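Local coordinates for DNA ligase (Aquifex aeolicus, PDB 3QWU), which probably joins nucleic acid strands as an ATP-dependent ligase, binding adenosine in its nucleotidyltransferase domain and a calcium ion close by, at residues A[133-145]-A[300-312]. Sequence-based numbering, arbitrary orientation.
Sequences VAGPENPYIEESP and HKVYKTFTCKFRK. With CA (calcium ion), chain D.
Phe306 and Lys304, neighbours on one side of strand 303-310, reach the loop 137-142. The Phe306 ring slots into the bend of the loop, its CG beside its own backbone N (chi1 -68°), which turns the CD2-CE2 edge to the loop backbone. Asn138 O sits in the ring plane at its edge, 3.6 Å from Phe306 CD2, and Ile141 N approaches the edge too, 3.8 Å from Phe306 CE2. Beyond it, in one of two conformers deposited for Glu142, Lys304 NZ meets Glu142 OE1 at 2.7 Å, nearly in line with the C-O bond, in a salt bridge whose two side chains cross at about a right angle. Lys304 NZ also donates to Thr242 O, so a methionine in its place would probably leave that carbonyl without this donor and, in that conformer, the Glu142 carboxylate without its mate. Toward the other end of the strand, Cys308 SG rests 4.0 Å from Pro139 CB, while Glu137 CG runs beside Thr307 CG2; the Glu137 carboxylate pairs through OE1 with Arg345 of strand 343-352 in a salt bridge. Two waters stitch the backbones together: one takes the N-H of Thr307 and gives to Pro136 O and Asn138 O, the other takes that of Lys309 and gives to Glu137 O, 2.6 Å away. Behind this surface Asn138 holds the loop in shape. Its ND2 donates to Gly135 O at 2.8 Å within the amide plane, and its OD1 receives Tyr140 N, closing an Asx turn. Further along, Glu143 OE1 binds the calcium ion at 2.5 Å with Asp82 and Asp239. The contact thus seats the outer strand of the C-terminal antiparallel sheet against a metal-binding loop of the RNA ligase-family, nucleotidyltransferase-like domain, an interdomain interface of what is probably an ATP-dependent ligase.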
ATOM      1  N   VAL A 133      -9.441  20.589 -16.996  1.00 31.75           N
ATOM      2  CA  VAL A 133      -9.973  19.974 -18.198  1.00 31.09           C
ATOM      3  C   VAL A 133     -10.519  18.574 -17.867  1.00 31.14           C
ATOM      4  O   VAL A 133      -9.851  17.766 -17.209  1.00 30.05           O
ATOM      5  CB  VAL A 133      -8.906  19.841 -19.253  1.00 31.98           C
ATOM      6  CG1 VAL A 133      -9.504  19.258 -20.514  1.00 30.28           C
ATOM      7  CG2 VAL A 133      -8.296  21.182 -19.556  1.00 32.19           C
ATOM      8  N   ALA A 134     -11.721  18.265 -18.355  1.00 31.63           N
ATOM      9  CA  ALA A 134     -12.434  17.068 -17.908  1.00 32.50           C
ATOM     10  C   ALA A 134     -13.360  16.554 -18.982  1.00 33.95           C
ATOM     11  O   ALA A 134     -13.920  17.349 -19.807  1.00 36.22           O
ATOM     12  CB  ALA A 134     -13.221  17.350 -16.608  1.00 31.50           C
ATOM     13  N   GLY A 135     -13.559  15.247 -18.964  1.00 34.35           N
ATOM     14  CA  GLY A 135     -14.394  14.591 -19.980  1.00 35.75           C
ATOM     15  C   GLY A 135     -13.958  13.171 -20.316  1.00 36.81           C
ATOM     16  O   GLY A 135     -12.866  12.744 -19.990  1.00 36.70           O
ATOM     17  N   PRO A 136     -14.810  12.438 -21.010  1.00 37.87           N
ATOM     18  CA  PRO A 136     -14.480  11.042 -21.193  1.00 39.00           C
ATOM     19  C   PRO A 136     -13.434  10.829 -22.290  1.00 39.77           C
ATOM     20  O   PRO A 136     -12.798   9.782 -22.335  1.00 41.15           O
ATOM     21  CB  PRO A 136     -15.801  10.435 -21.627  1.00 39.50           C
ATOM     22  CG  PRO A 136     -16.497  11.575 -22.363  1.00 39.17           C
ATOM     23  CD  PRO A 136     -16.091  12.809 -21.620  1.00 37.87           C
ATOM     24  N   GLU A 137     -13.250  11.802 -23.168  1.00 39.38           N
ATOM     25  CA  GLU A 137     -12.266  11.639 -24.211  1.00 39.39           C
ATOM     26  C   GLU A 137     -11.026  12.537 -24.023  1.00 38.32           C
ATOM     27  O   GLU A 137     -10.716  13.363 -24.870  1.00 38.86           O
ATOM     28  CB  GLU A 137     -12.949  11.893 -25.546  1.00 40.64           C
ATOM     29  CG  GLU A 137     -14.125  10.987 -25.766  1.00 42.05           C
ATOM     30  CD  GLU A 137     -14.918  11.353 -27.003  1.00 45.70           C
ATOM     31  OE1 GLU A 137     -14.443  12.129 -27.865  1.00 47.11           O
ATOM     32  OE2 GLU A 137     -16.043  10.863 -27.111  1.00 50.93           O
ATOM     33  N   ASN A 138     -10.325  12.350 -22.913  1.00 37.47           N
ATOM     34  CA  ASN A 138      -9.065  12.987 -22.657  1.00 37.76           C
ATOM     35  C   ASN A 138      -7.977  11.935 -22.466  1.00 38.45           C
ATOM     36  O   ASN A 138      -8.275  10.795 -22.254  1.00 37.47           O
ATOM     37  CB  ASN A 138      -9.151  13.935 -21.454  1.00 37.91           C
ATOM     38  CG  ASN A 138      -8.975  13.237 -20.123  1.00 36.74           C
ATOM     39  OD1 ASN A 138      -7.858  13.032 -19.649  1.00 37.27           O
ATOM     40  ND2 ASN A 138     -10.087  12.882 -19.505  1.00 37.04           N
ATOM     41  N   PRO A 139      -6.697  12.325 -22.577  1.00 39.70           N
ATOM     42  CA  PRO A 139      -5.672  11.295 -22.617  1.00 40.90           C
ATOM     43  C   PRO A 139      -5.021  11.062 -21.299  1.00 40.56           C
ATOM     44  O   PRO A 139      -4.147  10.245 -21.225  1.00 41.37           O
ATOM     45  CB  PRO A 139      -4.642  11.869 -23.596  1.00 41.94           C
ATOM     46  CG  PRO A 139      -4.891  13.404 -23.558  1.00 41.31           C
ATOM     47  CD  PRO A 139      -6.117  13.661 -22.750  1.00 39.76           C
ATOM     48  N   TYR A 140      -5.442  11.744 -20.252  1.00 40.91           N
ATOM     49  CA  TYR A 140      -4.781  11.596 -18.957  1.00 41.75           C
ATOM     50  C   TYR A 140      -5.536  10.747 -17.903  1.00 42.84           C
ATOM     51  O   TYR A 140      -4.924  10.150 -17.047  1.00 43.30           O
ATOM     52  CB  TYR A 140      -4.539  12.978 -18.385  1.00 41.39           C
ATOM     53  CG  TYR A 140      -3.530  13.768 -19.156  1.00 41.90           C
ATOM     54  CD1 TYR A 140      -2.222  13.392 -19.169  1.00 41.72           C
ATOM     55  CD2 TYR A 140      -3.908  14.881 -19.905  1.00 41.19           C
ATOM     56  CE1 TYR A 140      -1.290  14.125 -19.861  1.00 45.27           C
ATOM     57  CE2 TYR A 140      -3.004  15.608 -20.605  1.00 42.59           C
ATOM     58  CZ  TYR A 140      -1.676  15.230 -20.588  1.00 43.84           C
ATOM     59  OH  TYR A 140      -0.738  15.945 -21.276  1.00 41.49           O
ATOM     60  N   ILE A 141      -6.855  10.709 -17.993  1.00 43.83           N
ATOM     61  CA  ILE A 141      -7.729  10.272 -16.921  1.00 45.07           C
ATOM     62  C   ILE A 141      -8.882   9.519 -17.594  1.00 45.55           C
ATOM     63  O   ILE A 141      -9.557  10.047 -18.484  1.00 44.67           O
ATOM     64  CB  ILE A 141      -8.248  11.544 -16.168  1.00 45.73           C
ATOM     65  CG1 ILE A 141      -7.082  12.230 -15.435  1.00 47.75           C
ATOM     66  CG2 ILE A 141      -9.361  11.245 -15.181  1.00 46.33           C
ATOM     67  CD1 ILE A 141      -6.402  11.351 -14.391  1.00 48.91           C
ATOM     68  N   GLU A 142      -9.046   8.260 -17.228  1.00 46.65           N
ATOM     69  CA  GLU A 142     -10.113   7.401 -17.701  0.60 47.43           C
ATOM     70  C   GLU A 142     -11.467   7.960 -17.277  1.00 47.16           C
ATOM     71  O   GLU A 142     -12.413   8.022 -18.047  1.00 47.83           O
ATOM     72  CB  GLU A 142      -9.870   6.051 -17.038  0.60 47.99           C
ATOM     73  CG  GLU A 142     -10.911   4.989 -17.230  0.60 50.10           C
ATOM     74  CD  GLU A 142     -10.702   3.861 -16.226  0.60 51.90           C
ATOM     75  OE1 GLU A 142      -9.585   3.824 -15.629  0.60 50.35           O
ATOM     76  OE2 GLU A 142     -11.650   3.052 -16.034  0.60 52.22           O
ATOM     77  N   GLU A 143     -11.536   8.375 -16.003  1.00 47.01           N
ATOM     78  CA  GLU A 143     -12.786   8.894 -15.391  1.00 47.30           C
ATOM     79  C   GLU A 143     -13.250  10.223 -15.987  1.00 45.94           C
ATOM     80  O   GLU A 143     -12.437  11.038 -16.440  1.00 46.01           O
ATOM     81  CB  GLU A 143     -12.625   9.131 -13.855  1.00 48.15           C
ATOM     82  CG  GLU A 143     -12.556   7.865 -12.952  1.00 51.36           C
ATOM     83  CD  GLU A 143     -12.555   8.204 -11.432  1.00 56.83           C
ATOM     84  OE1 GLU A 143     -11.523   8.712 -10.911  1.00 59.10           O
ATOM     85  OE2 GLU A 143     -13.598   7.945 -10.747  1.00 59.04           O
ATOM     86  N   SER A 144     -14.550  10.444 -15.917  1.00 44.44           N
ATOM     87  CA  SER A 144     -15.201  11.669 -16.365  1.00 43.76           C
ATOM     88  C   SER A 144     -16.158  12.142 -15.284  1.00 44.11           C
ATOM     89  O   SER A 144     -16.721  11.324 -14.588  1.00 44.22           O
ATOM     90  CB  SER A 144     -16.043  11.369 -17.611  1.00 43.37           C
ATOM     91  OG  SER A 144     -16.428  12.545 -18.286  1.00 40.50           O
ATOM     92  N   PRO A 145     -16.361  13.471 -15.151  1.00 44.03           N
ATOM     93  CA  PRO A 145     -17.527  13.963 -14.461  1.00 43.56           C
ATOM     94  C   PRO A 145     -18.753  13.554 -15.254  1.00 44.02           C
ATOM     95  O   PRO A 145     -18.688  13.508 -16.469  1.00 43.59           O
ATOM     96  CB  PRO A 145     -17.380  15.475 -14.515  1.00 43.75           C
ATOM     97  CG  PRO A 145     -16.016  15.737 -14.898  1.00 44.60           C
ATOM     98  CD  PRO A 145     -15.498  14.549 -15.622  1.00 43.85           C
ATOM     99  N   HIS A 300      -4.669 -11.023 -23.094  1.00 47.27           N
ATOM    100  CA  HIS A 300      -3.269 -11.420 -22.823  1.00 48.08           C
ATOM    101  C   HIS A 300      -2.353 -10.227 -22.464  1.00 47.69           C
ATOM    102  O   HIS A 300      -1.123 -10.342 -22.428  1.00 47.65           O
ATOM    103  CB  HIS A 300      -2.743 -12.207 -24.024  1.00 49.67           C
ATOM    104  CG  HIS A 300      -3.756 -13.148 -24.616  1.00 51.15           C
ATOM    105  ND1 HIS A 300      -4.337 -14.173 -23.894  1.00 51.52           N
ATOM    106  CD2 HIS A 300      -4.295 -13.218 -25.862  1.00 52.32           C
ATOM    107  CE1 HIS A 300      -5.175 -14.841 -24.669  1.00 51.40           C
ATOM    108  NE2 HIS A 300      -5.158 -14.293 -25.871  1.00 53.40           N
ATOM    109  N   LYS A 301      -2.995  -9.094 -22.165  1.00 46.81           N
ATOM    110  CA  LYS A 301      -2.358  -7.846 -21.766  1.00 46.96           C
ATOM    111  C   LYS A 301      -3.292  -7.124 -20.787  1.00 44.74           C
ATOM    112  O   LYS A 301      -4.544  -7.177 -20.917  1.00 44.47           O
ATOM    113  CB  LYS A 301      -2.203  -6.872 -22.958  1.00 48.16           C
ATOM    114  CG  LYS A 301      -1.320  -7.285 -24.082  1.00 53.96           C
ATOM    115  CD  LYS A 301       0.186  -7.045 -23.803  1.00 60.76           C
ATOM    116  CE  LYS A 301       1.055  -7.241 -25.061  1.00 63.90           C
ATOM    117  NZ  LYS A 301       2.301  -6.398 -24.952  1.00 67.48           N
ATOM    118  N   VAL A 302      -2.706  -6.392 -19.849  1.00 43.00           N
ATOM    119  CA  VAL A 302      -3.504  -5.521 -18.990  1.00 40.01           C
ATOM    120  C   VAL A 302      -3.234  -4.059 -19.386  1.00 40.02           C
ATOM    121  O   VAL A 302      -2.108  -3.574 -19.310  1.00 40.39           O
ATOM    122  CB  VAL A 302      -3.200  -5.737 -17.514  1.00 39.02           C
ATOM    123  CG1 VAL A 302      -3.939  -4.660 -16.660  1.00 33.98           C
ATOM    124  CG2 VAL A 302      -3.569  -7.120 -17.116  1.00 35.33           C
ATOM    125  N   TYR A 303      -4.280  -3.371 -19.814  1.00 39.60           N
ATOM    126  CA  TYR A 303      -4.120  -2.049 -20.375  1.00 39.91           C
ATOM    127  C   TYR A 303      -5.409  -1.207 -20.232  1.00 39.21           C
ATOM    128  O   TYR A 303      -6.507  -1.773 -20.081  1.00 40.09           O
ATOM    129  CB  TYR A 303      -3.715  -2.188 -21.865  1.00 40.54           C
ATOM    130  CG  TYR A 303      -4.774  -2.798 -22.761  1.00 40.30           C
ATOM    131  CD1 TYR A 303      -4.772  -4.149 -23.052  1.00 44.16           C
ATOM    132  CD2 TYR A 303      -5.767  -2.010 -23.353  1.00 41.58           C
ATOM    133  CE1 TYR A 303      -5.744  -4.721 -23.877  1.00 44.23           C
ATOM    134  CE2 TYR A 303      -6.742  -2.585 -24.186  1.00 40.61           C
ATOM    135  CZ  TYR A 303      -6.708  -3.934 -24.427  1.00 43.18           C
ATOM    136  OH  TYR A 303      -7.630  -4.513 -25.251  1.00 50.75           O
ATOM    137  N   LYS A 304      -5.259   0.118 -20.273  1.00 38.88           N
ATOM    138  CA  LYS A 304      -6.398   1.063 -20.355  1.00 38.95           C
ATOM    139  C   LYS A 304      -6.409   1.713 -21.721  1.00 38.99           C
ATOM    140  O   LYS A 304      -5.370   2.093 -22.197  1.00 40.21           O
ATOM    141  CB  LYS A 304      -6.282   2.178 -19.317  1.00 38.18           C
ATOM    142  CG  LYS A 304      -6.366   1.740 -17.872  1.00 40.03           C
ATOM    143  CD  LYS A 304      -6.853   2.896 -16.966  1.00 40.88           C
ATOM    144  CE  LYS A 304      -6.295   2.849 -15.557  1.00 40.03           C
ATOM    145  NZ  LYS A 304      -6.984   3.824 -14.764  1.00 32.56           N
ATOM    146  N   THR A 305      -7.563   1.849 -22.351  1.00 39.22           N
ATOM    147  CA  THR A 305      -7.625   2.508 -23.659  1.00 41.06           C
ATOM    148  C   THR A 305      -8.078   3.943 -23.449  1.00 40.00           C
ATOM    149  O   THR A 305      -8.962   4.187 -22.665  1.00 40.26           O
ATOM    150  CB  THR A 305      -8.565   1.740 -24.689  1.00 42.35           C
ATOM    151  OG1 THR A 305      -7.965   0.473 -25.059  1.00 46.51           O
ATOM    152  CG2 THR A 305      -8.799   2.555 -25.983  1.00 41.83           C
ATOM    153  N   PHE A 306      -7.453   4.878 -24.154  1.00 40.46           N
ATOM    154  CA  PHE A 306      -7.803   6.315 -24.128  1.00 39.76           C
ATOM    155  C   PHE A 306      -8.178   6.785 -25.495  1.00 40.35           C
ATOM    156  O   PHE A 306      -7.614   6.271 -26.465  1.00 41.36           O
ATOM    157  CB  PHE A 306      -6.610   7.125 -23.657  1.00 39.23           C
ATOM    158  CG  PHE A 306      -6.292   6.881 -22.244  1.00 38.54           C
ATOM    159  CD1 PHE A 306      -5.612   5.749 -21.868  1.00 41.16           C
ATOM    160  CD2 PHE A 306      -6.711   7.740 -21.277  1.00 38.49           C
ATOM    161  CE1 PHE A 306      -5.347   5.502 -20.541  1.00 41.05           C
ATOM    162  CE2 PHE A 306      -6.416   7.505 -19.959  1.00 38.73           C
ATOM    163  CZ  PHE A 306      -5.760   6.388 -19.589  1.00 38.86           C
ATOM    164  N   THR A 307      -9.122   7.722 -25.598  1.00 39.61           N
ATOM    165  CA  THR A 307      -9.498   8.256 -26.909  1.00 41.44           C
ATOM    166  C   THR A 307      -9.661   9.765 -26.884  1.00 40.91           C
ATOM    167  O   THR A 307     -10.247  10.308 -25.985  1.00 41.96           O
ATOM    168  CB  THR A 307     -10.784   7.581 -27.488  1.00 42.22           C
ATOM    169  OG1 THR A 307     -11.071   8.117 -28.802  1.00 45.77           O
ATOM    170  CG2 THR A 307     -11.998   7.809 -26.603  1.00 41.88           C
ATOM    171  N   CYS A 308      -9.116  10.465 -27.854  1.00 41.65           N
ATOM    172  CA  CYS A 308      -9.195  11.933 -27.844  1.00 41.03           C
ATOM    173  C   CYS A 308      -8.996  12.496 -29.247  1.00 41.00           C
ATOM    174  O   CYS A 308      -8.597  11.773 -30.153  1.00 40.99           O
ATOM    175  CB  CYS A 308      -8.204  12.503 -26.839  1.00 40.75           C
ATOM    176  SG  CYS A 308      -6.482  12.015 -27.167  1.00 43.86           S
ATOM    177  N   LYS A 309      -9.340  13.773 -29.419  1.00 41.25           N
ATOM    178  CA  LYS A 309      -9.460  14.460 -30.747  1.00 41.78           C
ATOM    179  C   LYS A 309      -8.496  15.628 -30.912  1.00 40.70           C
ATOM    180  O   LYS A 309      -8.363  16.429 -29.998  1.00 40.08           O
ATOM    181  CB  LYS A 309     -10.821  15.112 -30.815  1.00 42.31           C
ATOM    182  CG  LYS A 309     -11.795  14.510 -31.685  1.00 45.45           C
ATOM    183  CD  LYS A 309     -13.182  15.087 -31.317  1.00 47.76           C
ATOM    184  CE  LYS A 309     -13.513  16.348 -32.106  1.00 50.09           C
ATOM    185  NZ  LYS A 309     -14.848  16.944 -31.798  1.00 45.30           N
ATOM    186  N   PHE A 310      -7.897  15.790 -32.075  1.00 40.18           N
ATOM    187  CA  PHE A 310      -7.037  16.939 -32.303  1.00 41.33           C
ATOM    188  C   PHE A 310      -7.403  17.673 -33.566  1.00 43.45           C
ATOM    189  O   PHE A 310      -7.871  17.066 -34.506  1.00 44.77           O
ATOM    190  CB  PHE A 310      -5.571  16.567 -32.452  1.00 41.02           C
ATOM    191  CG  PHE A 310      -5.009  15.843 -31.311  1.00 37.88           C
ATOM    192  CD1 PHE A 310      -5.401  14.544 -31.042  1.00 37.63           C
ATOM    193  CD2 PHE A 310      -4.014  16.422 -30.539  1.00 36.81           C
ATOM    194  CE1 PHE A 310      -4.850  13.839 -29.977  1.00 37.72           C
ATOM    195  CE2 PHE A 310      -3.425  15.723 -29.488  1.00 36.87           C
ATOM    196  CZ  PHE A 310      -3.850  14.436 -29.186  1.00 37.12           C
ATOM    197  N   ARG A 311      -7.145  18.977 -33.573  1.00 45.12           N
ATOM    198  CA  ARG A 311      -7.192  19.807 -34.779  1.00 47.36           C
ATOM    199  C   ARG A 311      -5.972  19.535 -35.669  1.00 49.53           C
ATOM    200  O   ARG A 311      -6.093  19.533 -36.902  1.00 50.11           O
ATOM    201  CB  ARG A 311      -7.269  21.282 -34.397  1.00 47.55           C
ATOM    202  CG  ARG A 311      -8.419  21.547 -33.411  1.00 49.23           C
ATOM    203  CD  ARG A 311      -8.735  22.991 -33.245  1.00 55.29           C
ATOM    204  NE  ARG A 311      -9.583  23.468 -34.330  1.00 62.09           N
ATOM    205  CZ  ARG A 311      -9.991  24.730 -34.475  1.00 64.82           C
ATOM    206  NH1 ARG A 311     -10.758  25.042 -35.518  1.00 66.28           N
ATOM    207  NH2 ARG A 311      -9.638  25.669 -33.597  1.00 64.22           N
ATOM    208  N   LYS A 312      -4.826  19.236 -35.048  1.00 49.76           N
ATOM    209  CA  LYS A 312      -3.618  18.963 -35.791  1.00 51.42           C
ATOM    210  C   LYS A 312      -3.083  17.566 -35.512  1.00 51.20           C
ATOM    211  O   LYS A 312      -2.911  17.183 -34.349  1.00 51.08           O
ATOM    212  CB  LYS A 312      -2.530  19.937 -35.374  1.00 52.45           C
ATOM    213  CG  LYS A 312      -2.768  21.375 -35.723  1.00 54.90           C
ATOM    214  CD  LYS A 312      -1.405  22.093 -35.904  1.00 59.08           C
ATOM    215  CE  LYS A 312      -1.550  23.616 -36.160  1.00 61.28           C
ATOM    216  NZ  LYS A 312      -0.192  24.245 -36.298  1.00 62.68           N
TER
HETATM  217 CA    CA D 601     -12.096  10.268  -8.982  1.00 84.06          CA
HETATM  218  O   HOH W   1      -9.964   8.637 -22.876  1.00 40.23           O
HETATM  219  O   HOH W   2     -10.880  14.650 -27.132  1.00 36.82           O
HETATM  220  O   HOH W   3     -11.044  11.194  -7.231  1.00 40.16           O
HETATM  221  O   HOH W   4      -9.939  10.958  -9.605  1.00 46.79           O